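Local coordinates for protein beta-lactamase (Sphaerobacter thermophilus, PDB 4EWF) that probably catalyses the hydrolysis of beta-lactams to substituted beta-amino acids, as a member of the class A beta-lactamase family, at residues R47-S52 / T221-D226; N160-D165 / A240-N245; P198-R203 / S215-L220. One frame throughout, in Å; residues are numbered along the deposited sequence.

In the fold
Along the chain the segments come in the order 47-52, 160-165, 198-203, 215-220, 221-226 and 240-245, so contacts 1 and 2 interlock while both segments of contact 3 fall within the span each closes. The last three segments occupy consecutive antiparallel neighbours of the five-stranded sheet, strands 212-220, 223-232 and 235-244. Segments 47-52 and 160-165 pair through the small sheet of strands 48-49 and 161-162. Contacts 1 and 2 have centres about 6 Å apart and touch; contact 3 lies about 11 Å from contact 1 and 13 Å from contact 2. Contacts 1 and 3 bring the probable SxxK serine and KTG residues to a bound sulfate; contact 2 packs a helix start on strand 235-244.

Contact 1 (R47-S52 / T221-D226); sequences RFRAAS and TGVVND
The chain at Arg49 and Ala50 passes alongside strand 223-232 without backbone hydrogen bonds to it, Arg49 CA lying 7.4 Å from Val223 CA and Ala50 CA 7.6 Å from Asn225 CA. Asn225 bridges the gap with its side chain. Its ND2 donates to Arg49 O at 3.0 Å, approaching in the carbonyl plane at a C=O...N angle of 151°, while the acceptor sits tilted from the amide plane. A weak second bond runs from ND2 to Ala50 O at 3.1 Å. Since Asn225 OD1 accepts from Thr243 N, on the neighbouring strand, the amide is fixed against flipping. Ser52, the probable SxxK serine of this class A family, directly follows Ala51 and bonds to Ser113 and to a bound sulfate. Ala51, with positive phi, turns its CB toward strand 223-232, 3.9 Å from Asn225 ND2 and 4.2 Å from Val223 CG1. That same Val223 methyl, anti to its own N (chi1 172°), also approaches Arg49 O. The other branch, Val223 CG2, comes within 4.3 Å of Arg49 CD, in the extended chain whose guanidinium forms a salt bridge with Glu159.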
ATOM      1  N   ARG A  47      11.739  -5.972   9.105  1.00 18.02           N
ATOM      2  CA  ARG A  47      10.473  -6.651   8.854  1.00 17.25           C
ATOM      3  C   ARG A  47       9.332  -6.096   9.716  1.00 18.87           C
ATOM      4  O   ARG A  47       9.446  -6.050  10.939  1.00 18.76           O
ATOM      5  CB  ARG A  47      10.634  -8.152   9.116  1.00 18.05           C
ATOM      6  CG  ARG A  47      11.711  -8.812   8.262  1.00 21.72           C
ATOM      7  CD  ARG A  47      12.145 -10.180   8.836  1.00 27.39           C
ATOM      8  NE  ARG A  47      13.189 -10.807   8.027  1.00 27.42           N
ATOM      9  CZ  ARG A  47      14.464 -10.930   8.391  1.00 34.38           C
ATOM     10  NH1 ARG A  47      14.888 -10.484   9.582  1.00 27.11           N
ATOM     11  NH2 ARG A  47      15.322 -11.528   7.568  1.00 36.43           N
ATOM     12  N   PHE A  48       8.248  -5.672   9.063  1.00 18.41           N
ATOM     13  CA  PHE A  48       7.038  -5.169   9.723  1.00 16.20           C
ATOM     14  C   PHE A  48       5.838  -6.027   9.278  1.00 22.80           C
ATOM     15  O   PHE A  48       5.878  -6.638   8.211  1.00 19.01           O
ATOM     16  CB  PHE A  48       6.755  -3.732   9.255  1.00 14.32           C
ATOM     17  CG  PHE A  48       7.804  -2.735   9.683  1.00 18.71           C
ATOM     18  CD1 PHE A  48       7.607  -1.951  10.809  1.00 21.95           C
ATOM     19  CD2 PHE A  48       8.987  -2.607   8.972  1.00 15.54           C
ATOM     20  CE1 PHE A  48       8.572  -1.027  11.224  1.00 19.96           C
ATOM     21  CE2 PHE A  48       9.975  -1.685   9.377  1.00 17.57           C
ATOM     22  CZ  PHE A  48       9.759  -0.900  10.506  1.00 18.49           C
ATOM     23  N   ARG A  49       4.763  -6.045  10.064  1.00 17.82           N
ATOM     24  CA  ARG A  49       3.514  -6.635   9.579  1.00 20.43           C
ATOM     25  C   ARG A  49       3.021  -5.802   8.411  1.00 21.83           C
ATOM     26  O   ARG A  49       2.950  -4.571   8.486  1.00 24.12           O
ATOM     27  CB  ARG A  49       2.442  -6.704  10.683  1.00 18.56           C
ATOM     28  CG  ARG A  49       2.854  -7.581  11.870  1.00 21.16           C
ATOM     29  CD  ARG A  49       1.751  -7.690  12.933  1.00 29.67           C
ATOM     30  NE  ARG A  49       2.317  -8.152  14.197  1.00 30.51           N
ATOM     31  CZ  ARG A  49       2.486  -9.428  14.505  1.00 33.87           C
ATOM     32  NH1 ARG A  49       2.115 -10.372  13.651  1.00 36.19           N
ATOM     33  NH2 ARG A  49       3.013  -9.762  15.665  1.00 36.78           N
ATOM     34  N   ALA A  50       2.709  -6.462   7.306  1.00 17.67           N
ATOM     35  CA  ALA A  50       2.272  -5.728   6.127  1.00 18.60           C
ATOM     36  C   ALA A  50       0.880  -5.164   6.339  1.00 24.13           C
ATOM     37  O   ALA A  50       0.544  -4.127   5.768  1.00 18.09           O
ATOM     38  CB  ALA A  50       2.281  -6.632   4.887  1.00 14.49           C
ATOM     39  N   ALA A  51       0.074  -5.842   7.161  1.00 19.29           N
ATOM     40  CA  ALA A  51      -1.343  -5.502   7.225  1.00 21.42           C
ATOM     41  C   ALA A  51      -1.889  -5.447   5.792  1.00 22.18           C
ATOM     42  O   ALA A  51      -1.490  -6.233   4.922  1.00 23.73           O
ATOM     43  CB  ALA A  51      -1.545  -4.161   7.941  1.00 18.68           C
ATOM     44  N   SER A  52      -2.763  -4.491   5.520  1.00 21.35           N
ATOM     45  CA  SER A  52      -3.395  -4.411   4.207  1.00 23.13           C
ATOM     46  C   SER A  52      -2.513  -3.970   3.029  1.00 22.41           C
ATOM     47  O   SER A  52      -2.990  -3.958   1.900  1.00 21.75           O
ATOM     48  CB  SER A  52      -4.622  -3.495   4.282  1.00 23.12           C
ATOM     49  OG  SER A  52      -5.633  -4.129   5.033  1.00 30.19           O
ATOM     50  N   THR A 221      -4.094  -3.400  15.080  1.00 21.51           N
ATOM     51  CA  THR A 221      -3.749  -2.844  16.386  1.00 29.40           C
ATOM     52  C   THR A 221      -2.211  -2.755  16.494  1.00 28.68           C
ATOM     53  O   THR A 221      -1.503  -3.711  16.158  1.00 28.56           O
ATOM     54  CB  THR A 221      -4.442  -3.598  17.569  1.00 39.91           C
ATOM     55  OG1 THR A 221      -3.737  -3.343  18.791  1.00 43.65           O
ATOM     56  CG2 THR A 221      -4.512  -5.088  17.318  1.00 39.28           C
ATOM     57  N   GLY A 222      -1.709  -1.582  16.883  1.00 26.35           N
ATOM     58  CA  GLY A 222      -0.274  -1.325  16.960  1.00 24.77           C
ATOM     59  C   GLY A 222       0.427  -1.186  15.612  1.00 22.62           C
ATOM     60  O   GLY A 222       1.658  -1.118  15.542  1.00 26.72           O
ATOM     61  N   VAL A 223      -0.342  -1.130  14.531  1.00 18.00           N
ATOM     62  CA  VAL A 223       0.254  -1.088  13.195  1.00 13.04           C
ATOM     63  C   VAL A 223      -0.393  -0.047  12.292  1.00 25.44           C
ATOM     64  O   VAL A 223      -1.598  -0.098  12.043  1.00 21.24           O
ATOM     65  CB  VAL A 223       0.178  -2.456  12.495  1.00 18.41           C
ATOM     66  CG1 VAL A 223       0.633  -2.316  11.049  1.00 18.80           C
ATOM     67  CG2 VAL A 223       1.054  -3.488  13.226  1.00 19.86           C
ATOM     68  N   VAL A 224       0.404   0.903  11.804  1.00 20.54           N
ATOM     69  CA  VAL A 224      -0.106   1.913  10.868  1.00 18.59           C
ATOM     70  C   VAL A 224       0.873   2.095   9.698  1.00 21.59           C
ATOM     71  O   VAL A 224       2.014   2.546   9.893  1.00 18.76           O
ATOM     72  CB  VAL A 224      -0.389   3.259  11.588  1.00 16.69           C
ATOM     73  CG1 VAL A 224      -0.983   4.312  10.608  1.00 17.31           C
ATOM     74  CG2 VAL A 224      -1.332   3.038  12.782  1.00 16.83           C
ATOM     75  N   ASN A 225       0.444   1.701   8.497  1.00 12.97           N
ATOM     76  CA  ASN A 225       1.305   1.743   7.310  1.00 15.93           C
ATOM     77  C   ASN A 225       0.624   2.510   6.180  1.00 21.15           C
ATOM     78  O   ASN A 225      -0.607   2.620   6.149  1.00 19.48           O
ATOM     79  CB  ASN A 225       1.622   0.319   6.778  1.00 16.82           C
ATOM     80  CG  ASN A 225       2.035  -0.660   7.861  1.00 21.93           C
ATOM     81  OD1 ASN A 225       2.710  -0.301   8.826  1.00 18.60           O
ATOM     82  ND2 ASN A 225       1.660  -1.932   7.681  1.00 15.47           N
ATOM     83  N   ASP A 226       1.423   3.008   5.236  1.00 19.10           N
ATOM     84  CA  ASP A 226       0.905   3.542   3.970  1.00 20.20           C
ATOM     85  C   ASP A 226       1.996   3.425   2.900  1.00 21.88           C
ATOM     86  O   ASP A 226       3.161   3.732   3.149  1.00 20.29           O
ATOM     87  CB  ASP A 226       0.417   4.989   4.129  1.00 16.17           C
ATOM     88  CG  ASP A 226      -0.632   5.387   3.078  1.00 24.28           C
ATOM     89  OD1 ASP A 226      -1.120   4.504   2.331  1.00 23.82           O
ATOM     90  OD2 ASP A 226      -0.966   6.590   3.000  1.00 23.09           O
TER

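Contact 2 (N160-D165 / A240-N245); sequences NWATPD and AVFTEN
Ala162 opens the contact by directing its methyl at the far end of the Phe242 ring: Ala162 CB lies 3.6 Å from Phe242 CE1 and 3.7 Å from Phe242 CZ. The backbone here belongs to strand 161-162, where Ala162 pairs with Phe48. At Thr163 the chain leaves that strand; its CB points away from segment 240-245, and only the carbonyl comes near, with Thr163 O 4.2 Å from Phe242 CE2. The hydroxyl of Thr163 serves as N-cap of helix 164-175 through a bond to Asp166 N. Thus a strand end, a helix start and a central strand of the large sheet converge on one phenylalanine, in the alpha/beta part of the class A beta-lactamase fold, where helices pack against the antiparallel sheet. Pro164, the first residue of the helix, carries the largest share from its side. Pro164 CA sits 3.9 Å from Phe242 CE2, and Pro164 CG reaches Phe242 CD2 at 4.0 Å, the pyrrolidine and the benzene ring crossing obliquely. Phe242 CG is anti to its carbonyl carbon (chi1 -69°), a torsion that sends the ring off the strand into the corner between Ala162 and Pro164. Two residues earlier in strand 235-244, at Ala240, the backbones close to 5.3 Å between Pro164 CA and Ala240 CA, with Ala240 CB 3.5 Å from Pro164 O. Every contact here is van der Waals. Asp165 turns its CB away from the strand, and its OD1 pairs with Arg41 and Thr31, while the Phe242 ring continues onto Asn225, Val227 and Thr53.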
ATOM      1  N   ASN A 160       1.872 -12.145   7.291  1.00 18.81           N
ATOM      2  CA  ASN A 160       2.266 -11.475   6.061  1.00 19.35           C
ATOM      3  C   ASN A 160       3.266 -10.365   6.407  1.00 21.44           C
ATOM      4  O   ASN A 160       2.890  -9.360   7.014  1.00 19.08           O
ATOM      5  CB  ASN A 160       1.052 -10.848   5.366  1.00 18.05           C
ATOM      6  CG  ASN A 160      -0.025 -11.863   5.037  1.00 24.18           C
ATOM      7  OD1 ASN A 160       0.268 -13.010   4.714  1.00 20.10           O
ATOM      8  ND2 ASN A 160      -1.279 -11.450   5.145  1.00 17.36           N
ATOM      9  N   TRP A 161       4.523 -10.555   6.018  1.00 21.25           N
ATOM     10  CA  TRP A 161       5.611  -9.636   6.366  1.00 17.61           C
ATOM     11  C   TRP A 161       5.910  -8.692   5.210  1.00 19.49           C
ATOM     12  O   TRP A 161       5.709  -9.035   4.053  1.00 20.72           O
ATOM     13  CB  TRP A 161       6.886 -10.424   6.753  1.00 16.39           C
ATOM     14  CG  TRP A 161       6.666 -11.308   7.953  1.00 19.81           C
ATOM     15  CD1 TRP A 161       6.584 -12.678   7.969  1.00 18.23           C
ATOM     16  CD2 TRP A 161       6.442 -10.876   9.305  1.00 21.00           C
ATOM     17  NE1 TRP A 161       6.336 -13.121   9.249  1.00 18.61           N
ATOM     18  CE2 TRP A 161       6.244 -12.038  10.089  1.00 23.25           C
ATOM     19  CE3 TRP A 161       6.391  -9.618   9.929  1.00 20.18           C
ATOM     20  CZ2 TRP A 161       6.008 -11.985  11.475  1.00 26.19           C
ATOM     21  CZ3 TRP A 161       6.151  -9.557  11.304  1.00 21.99           C
ATOM     22  CH2 TRP A 161       5.968 -10.742  12.064  1.00 26.48           C
ATOM     23  N   ALA A 162       6.383  -7.493   5.535  1.00 18.84           N
ATOM     24  CA  ALA A 162       6.802  -6.524   4.537  1.00 21.23           C
ATOM     25  C   ALA A 162       8.091  -5.849   4.982  1.00 25.66           C
ATOM     26  O   ALA A 162       8.398  -5.814   6.176  1.00 22.59           O
ATOM     27  CB  ALA A 162       5.729  -5.467   4.371  1.00 16.50           C
ATOM     28  N   THR A 163       8.824  -5.276   4.030  1.00 21.87           N
ATOM     29  CA  THR A 163       9.837  -4.287   4.385  1.00 19.34           C
ATOM     30  C   THR A 163       9.562  -3.040   3.577  1.00 19.08           C
ATOM     31  O   THR A 163       9.007  -3.119   2.492  1.00 16.20           O
ATOM     32  CB  THR A 163      11.295  -4.750   4.106  1.00 21.16           C
ATOM     33  OG1 THR A 163      11.505  -4.832   2.696  1.00 17.28           O
ATOM     34  CG2 THR A 163      11.566  -6.102   4.735  1.00 21.48           C
ATOM     35  N   PRO A 164       9.946  -1.870   4.110  1.00 19.23           N
ATOM     36  CA  PRO A 164       9.773  -0.637   3.330  1.00 18.08           C
ATOM     37  C   PRO A 164      10.515  -0.741   1.982  1.00 21.91           C
ATOM     38  O   PRO A 164       9.946  -0.365   0.952  1.00 18.64           O
ATOM     39  CB  PRO A 164      10.397   0.447   4.237  1.00 18.32           C
ATOM     40  CG  PRO A 164      10.346  -0.140   5.644  1.00 21.06           C
ATOM     41  CD  PRO A 164      10.565  -1.633   5.431  1.00 14.98           C
ATOM     42  N   ASP A 165      11.744  -1.267   1.985  1.00 17.19           N
ATOM     43  CA  ASP A 165      12.497  -1.461   0.739  1.00 15.90           C
ATOM     44  C   ASP A 165      11.692  -2.230  -0.310  1.00 21.64           C
ATOM     45  O   ASP A 165      11.642  -1.836  -1.485  1.00 21.87           O
ATOM     46  CB  ASP A 165      13.798  -2.253   0.978  1.00 19.90           C
ATOM     47  CG  ASP A 165      14.913  -1.399   1.572  1.00 27.01           C
ATOM     48  OD1 ASP A 165      14.767  -0.156   1.653  1.00 25.66           O
ATOM     49  OD2 ASP A 165      15.939  -1.986   1.965  1.00 24.12           O
ATOM     50  N   ALA A 240       7.166   4.549   1.023  1.00 19.36           N
ATOM     51  CA  ALA A 240       6.742   3.342   1.728  1.00 18.71           C
ATOM     52  C   ALA A 240       7.091   3.494   3.213  1.00 23.73           C
ATOM     53  O   ALA A 240       8.258   3.446   3.599  1.00 21.31           O
ATOM     54  CB  ALA A 240       7.416   2.100   1.118  1.00 20.94           C
ATOM     55  N   VAL A 241       6.082   3.737   4.037  1.00 18.65           N
ATOM     56  CA  VAL A 241       6.315   3.930   5.462  1.00 16.21           C
ATOM     57  C   VAL A 241       5.509   2.929   6.264  1.00 21.16           C
ATOM     58  O   VAL A 241       4.307   2.789   6.060  1.00 23.61           O
ATOM     59  CB  VAL A 241       5.935   5.357   5.896  1.00 17.60           C
ATOM     60  CG1 VAL A 241       6.117   5.540   7.402  1.00 20.47           C
ATOM     61  CG2 VAL A 241       6.787   6.359   5.124  1.00 21.13           C
ATOM     62  N   PHE A 242       6.197   2.209   7.146  1.00 19.96           N
ATOM     63  CA  PHE A 242       5.571   1.272   8.066  1.00 18.77           C
ATOM     64  C   PHE A 242       5.792   1.759   9.480  1.00 24.41           C
ATOM     65  O   PHE A 242       6.885   2.221   9.810  1.00 20.30           O
ATOM     66  CB  PHE A 242       6.161  -0.136   7.867  1.00 19.25           C
ATOM     67  CG  PHE A 242       5.771  -0.747   6.545  1.00 21.00           C
ATOM     68  CD1 PHE A 242       4.792  -1.727   6.483  1.00 18.13           C
ATOM     69  CD2 PHE A 242       6.332  -0.287   5.362  1.00 18.98           C
ATOM     70  CE1 PHE A 242       4.407  -2.283   5.259  1.00 17.81           C
ATOM     71  CE2 PHE A 242       5.951  -0.833   4.125  1.00 18.42           C
ATOM     72  CZ  PHE A 242       4.977  -1.832   4.081  1.00 15.85           C
ATOM     73  N   THR A 243       4.760   1.682  10.322  1.00 17.18           N
ATOM     74  CA  THR A 243       4.967   2.059  11.717  1.00 16.66           C
ATOM     75  C   THR A 243       4.369   1.014  12.646  1.00 24.59           C
ATOM     76  O   THR A 243       3.351   0.394  12.346  1.00 21.41           O
ATOM     77  CB  THR A 243       4.405   3.463  12.098  1.00 21.94           C
ATOM     78  OG1 THR A 243       2.998   3.374  12.379  1.00 19.41           O
ATOM     79  CG2 THR A 243       4.666   4.509  11.008  1.00 23.89           C
ATOM     80  N   GLU A 244       5.005   0.852  13.795  1.00 19.73           N
ATOM     81  CA  GLU A 244       4.667  -0.219  14.704  1.00 22.33           C
ATOM     82  C   GLU A 244       4.776   0.291  16.133  1.00 19.77           C
ATOM     83  O   GLU A 244       5.771   0.928  16.513  1.00 19.83           O
ATOM     84  CB  GLU A 244       5.658  -1.353  14.419  1.00 25.46           C
ATOM     85  CG  GLU A 244       5.790  -2.443  15.397  1.00 39.56           C
ATOM     86  CD  GLU A 244       6.873  -3.423  14.950  1.00 40.39           C
ATOM     87  OE1 GLU A 244       6.775  -3.926  13.812  1.00 31.81           O
ATOM     88  OE2 GLU A 244       7.828  -3.658  15.716  1.00 35.70           O
ATOM     89  N   ASN A 245       3.750   0.011  16.931  1.00 23.53           N
ATOM     90  CA  ASN A 245       3.751   0.375  18.342  1.00 25.38           C
ATOM     91  C   ASN A 245       3.854   1.866  18.660  1.00 24.39           C
ATOM     92  O   ASN A 245       4.315   2.223  19.739  1.00 22.52           O
ATOM     93  CB  ASN A 245       4.867  -0.374  19.082  1.00 31.67           C
ATOM     94  CG  ASN A 245       4.692  -1.867  18.999  1.00 39.85           C
ATOM     95  OD1 ASN A 245       3.574  -2.373  19.124  1.00 35.41           O
ATOM     96  ND2 ASN A 245       5.781  -2.580  18.737  1.00 37.50           N
TER

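Contact 3 (P198-R203 / S215-L220); sequences PRRIGR and SKTGSL. With SO4 (sulfate ion), chain E.
Hydrogen bonds from Arg200 to strand 212-220 dominate. The guanidinium grips Ser219 OG end-on with two nitrogens, Arg200 NH2 at 2.7 Å (N-H...O 153°) and Arg200 NH1 at 3.0 Å, the hydroxyl oxygen lying nearly in the guanidinium plane. Arg200 NH1 also bonds to Asn225 O on the next strand and weakly to Gly218 O, so three oxygens share its two N-H groups. From CG to NE the chain is extended, carrying the group across to the strand, while NE forms a salt bridge with Glu253 of helix 249-266. Thr217 CB lies over one guanidinium face, Thr217 CG2 packs 4.0 Å from Arg200 CD, the side chains crossing at about a right angle, and Ile201 CD1 meets Ser215 CB at 4.0 Å. Hydrogen bonds and a nearby lysine gather at the sulfate. Thr217 OG1 donates to sulfate O2 at 2.7 Å, Ser219 N weakly to O1, and Ser219 OG is very close to O4. Lys216 NZ, bonded to Thr217 O and Ser113 OG, sits 3.0 Å from sulfate O2. Lys216, Thr217 and Gly218 fit the class A beta-lactamase KTG motif, and the sulfate probably marks the pocket that takes the substrate carboxylate in relatives.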
ATOM      1  N   PRO A 198      -7.225   9.872   3.225  1.00 24.72           N
ATOM      2  CA  PRO A 198      -6.216  10.883   2.874  1.00 24.77           C
ATOM      3  C   PRO A 198      -5.333  11.339   4.039  1.00 27.01           C
ATOM      4  O   PRO A 198      -4.637  12.347   3.892  1.00 23.76           O
ATOM      5  CB  PRO A 198      -7.078  12.071   2.449  1.00 29.39           C
ATOM      6  CG  PRO A 198      -8.251  11.991   3.368  1.00 27.34           C
ATOM      7  CD  PRO A 198      -8.532  10.494   3.519  1.00 23.01           C
ATOM      8  N   ARG A 199      -5.347  10.626   5.160  1.00 24.20           N
ATOM      9  CA  ARG A 199      -4.742  11.142   6.386  1.00 24.86           C
ATOM     10  C   ARG A 199      -3.269  10.760   6.537  1.00 23.77           C
ATOM     11  O   ARG A 199      -2.602  11.201   7.479  1.00 22.50           O
ATOM     12  CB  ARG A 199      -5.520  10.639   7.608  1.00 17.85           C
ATOM     13  CG  ARG A 199      -6.965  11.130   7.671  1.00 18.80           C
ATOM     14  CD  ARG A 199      -7.716  10.439   8.794  1.00 20.69           C
ATOM     15  NE  ARG A 199      -9.149  10.761   8.799  1.00 23.27           N
ATOM     16  CZ  ARG A 199     -10.033  10.189   7.987  1.00 25.11           C
ATOM     17  NH1 ARG A 199      -9.623   9.292   7.092  1.00 21.60           N
ATOM     18  NH2 ARG A 199     -11.318  10.517   8.057  1.00 27.75           N
ATOM     19  N   ARG A 200      -2.762   9.931   5.632  1.00 20.80           N
ATOM     20  CA  ARG A 200      -1.373   9.477   5.769  1.00 18.21           C
ATOM     21  C   ARG A 200      -0.504  10.078   4.655  1.00 20.50           C
ATOM     22  O   ARG A 200      -0.203  11.274   4.682  1.00 21.47           O
ATOM     23  CB  ARG A 200      -1.305   7.945   5.853  1.00 19.19           C
ATOM     24  CG  ARG A 200      -2.262   7.398   6.937  1.00 23.37           C
ATOM     25  CD  ARG A 200      -2.273   5.881   7.081  1.00 21.82           C
ATOM     26  NE  ARG A 200      -3.411   5.461   7.903  1.00 21.31           N
ATOM     27  CZ  ARG A 200      -3.689   4.203   8.237  1.00 22.35           C
ATOM     28  NH1 ARG A 200      -2.906   3.204   7.832  1.00 18.14           N
ATOM     29  NH2 ARG A 200      -4.762   3.945   8.981  1.00 19.48           N
ATOM     30  N   ILE A 201      -0.120   9.277   3.665  1.00 18.66           N
ATOM     31  CA  ILE A 201       0.638   9.827   2.541  1.00 18.75           C
ATOM     32  C   ILE A 201      -0.131  11.004   1.939  1.00 28.24           C
ATOM     33  O   ILE A 201       0.449  12.032   1.560  1.00 27.89           O
ATOM     34  CB  ILE A 201       0.913   8.756   1.462  1.00 20.38           C
ATOM     35  CG1 ILE A 201       2.004   7.803   1.947  1.00 18.03           C
ATOM     36  CG2 ILE A 201       1.299   9.413   0.138  1.00 29.43           C
ATOM     37  CD1 ILE A 201       2.152   6.545   1.107  1.00 23.03           C
ATOM     38  N   GLY A 202      -1.450  10.876   1.880  1.00 22.40           N
ATOM     39  CA  GLY A 202      -2.232  11.890   1.192  1.00 29.06           C
ATOM     40  C   GLY A 202      -2.383  13.223   1.911  1.00 29.19           C
ATOM     41  O   GLY A 202      -2.868  14.201   1.337  1.00 28.91           O
ATOM     42  N   ARG A 203      -1.979  13.284   3.172  1.00 26.21           N
ATOM     43  CA  ARG A 203      -2.373  14.423   3.983  1.00 28.30           C
ATOM     44  C   ARG A 203      -1.871  15.777   3.485  1.00 35.45           C
ATOM     45  O   ARG A 203      -2.622  16.761   3.410  1.00 28.93           O
ATOM     46  CB  ARG A 203      -1.975  14.222   5.437  1.00 26.85           C
ATOM     47  CG  ARG A 203      -2.482  15.366   6.289  1.00 34.87           C
ATOM     48  CD  ARG A 203      -2.319  15.068   7.751  1.00 33.80           C
ATOM     49  NE  ARG A 203      -2.381  16.296   8.533  1.00 39.99           N
ATOM     50  CZ  ARG A 203      -2.286  16.330   9.856  1.00 42.63           C
ATOM     51  NH1 ARG A 203      -2.344  17.498  10.494  1.00 34.79           N
ATOM     52  NH2 ARG A 203      -2.131  15.190  10.537  1.00 36.92           N
ATOM     53  N   SER A 215      -2.301   5.455  -2.915  1.00 22.79           N
ATOM     54  CA  SER A 215      -1.605   4.658  -1.923  1.00 21.37           C
ATOM     55  C   SER A 215      -2.472   3.486  -1.484  1.00 25.24           C
ATOM     56  O   SER A 215      -3.677   3.453  -1.753  1.00 20.66           O
ATOM     57  CB  SER A 215      -1.243   5.516  -0.709  1.00 18.54           C
ATOM     58  OG  SER A 215      -2.319   5.577   0.222  1.00 20.78           O
ATOM     59  N   LYS A 216      -1.839   2.515  -0.838  1.00 21.72           N
ATOM     60  CA  LYS A 216      -2.565   1.488  -0.111  1.00 19.36           C
ATOM     61  C   LYS A 216      -2.130   1.592   1.338  1.00 19.83           C
ATOM     62  O   LYS A 216      -0.945   1.428   1.665  1.00 18.34           O
ATOM     63  CB  LYS A 216      -2.272   0.072  -0.622  1.00 18.95           C
ATOM     64  CG  LYS A 216      -3.077  -1.008   0.148  1.00 16.34           C
ATOM     65  CD  LYS A 216      -4.569  -0.865  -0.179  1.00 19.88           C
ATOM     66  CE  LYS A 216      -5.458  -1.691   0.770  1.00 21.52           C
ATOM     67  NZ  LYS A 216      -5.644  -1.037   2.109  1.00 21.65           N
ATOM     68  N   THR A 217      -3.100   1.875   2.194  1.00 19.56           N
ATOM     69  CA  THR A 217      -2.883   1.926   3.628  1.00 20.60           C
ATOM     70  C   THR A 217      -2.901   0.524   4.217  1.00 22.22           C
ATOM     71  O   THR A 217      -3.350  -0.436   3.577  1.00 22.17           O
ATOM     72  CB  THR A 217      -4.042   2.671   4.297  1.00 25.28           C
ATOM     73  OG1 THR A 217      -5.275   2.097   3.835  1.00 20.37           O
ATOM     74  CG2 THR A 217      -4.006   4.161   3.942  1.00 24.02           C
ATOM     75  N   GLY A 218      -2.436   0.425   5.453  1.00 19.36           N
ATOM     76  CA  GLY A 218      -2.539  -0.793   6.230  1.00 21.10           C
ATOM     77  C   GLY A 218      -2.642  -0.466   7.709  1.00 26.13           C
ATOM     78  O   GLY A 218      -1.889   0.369   8.228  1.00 19.35           O
ATOM     79  N   SER A 219      -3.566  -1.131   8.396  1.00 17.28           N
ATOM     80  CA  SER A 219      -3.805  -0.859   9.808  1.00 21.35           C
ATOM     81  C   SER A 219      -4.185  -2.138  10.532  1.00 27.63           C
ATOM     82  O   SER A 219      -4.999  -2.908  10.039  1.00 21.87           O
ATOM     83  CB  SER A 219      -4.956   0.138   9.976  1.00 24.03           C
ATOM     84  OG  SER A 219      -4.831   1.229   9.075  1.00 25.02           O
ATOM     85  N   LEU A 220      -3.588  -2.337  11.702  1.00 19.62           N
ATOM     86  CA  LEU A 220      -3.935  -3.396  12.640  1.00 25.85           C
ATOM     87  C   LEU A 220      -3.682  -2.759  13.990  1.00 26.06           C
ATOM     88  O   LEU A 220      -3.085  -1.690  14.055  1.00 22.70           O
ATOM     89  CB  LEU A 220      -2.971  -4.575  12.480  1.00 25.93           C
ATOM     90  CG  LEU A 220      -3.338  -5.872  11.754  1.00 36.62           C
ATOM     91  CD1 LEU A 220      -4.577  -5.757  10.911  1.00 38.13           C
ATOM     92  CD2 LEU A 220      -2.149  -6.375  10.951  1.00 28.43           C
TER
HETATM   93  S   SO4 E 301      -6.644  -0.183   6.265  1.00 35.18           S
HETATM   94  O1  SO4 E 301      -6.031  -1.454   6.677  1.00 30.56           O
HETATM   95  O2  SO4 E 301      -6.510  -0.063   4.809  1.00 37.13           O
HETATM   96  O3  SO4 E 301      -8.062  -0.163   6.641  1.00 39.35           O
HETATM   97  O4  SO4 E 301      -5.971   0.950   6.912  1.00 35.37           O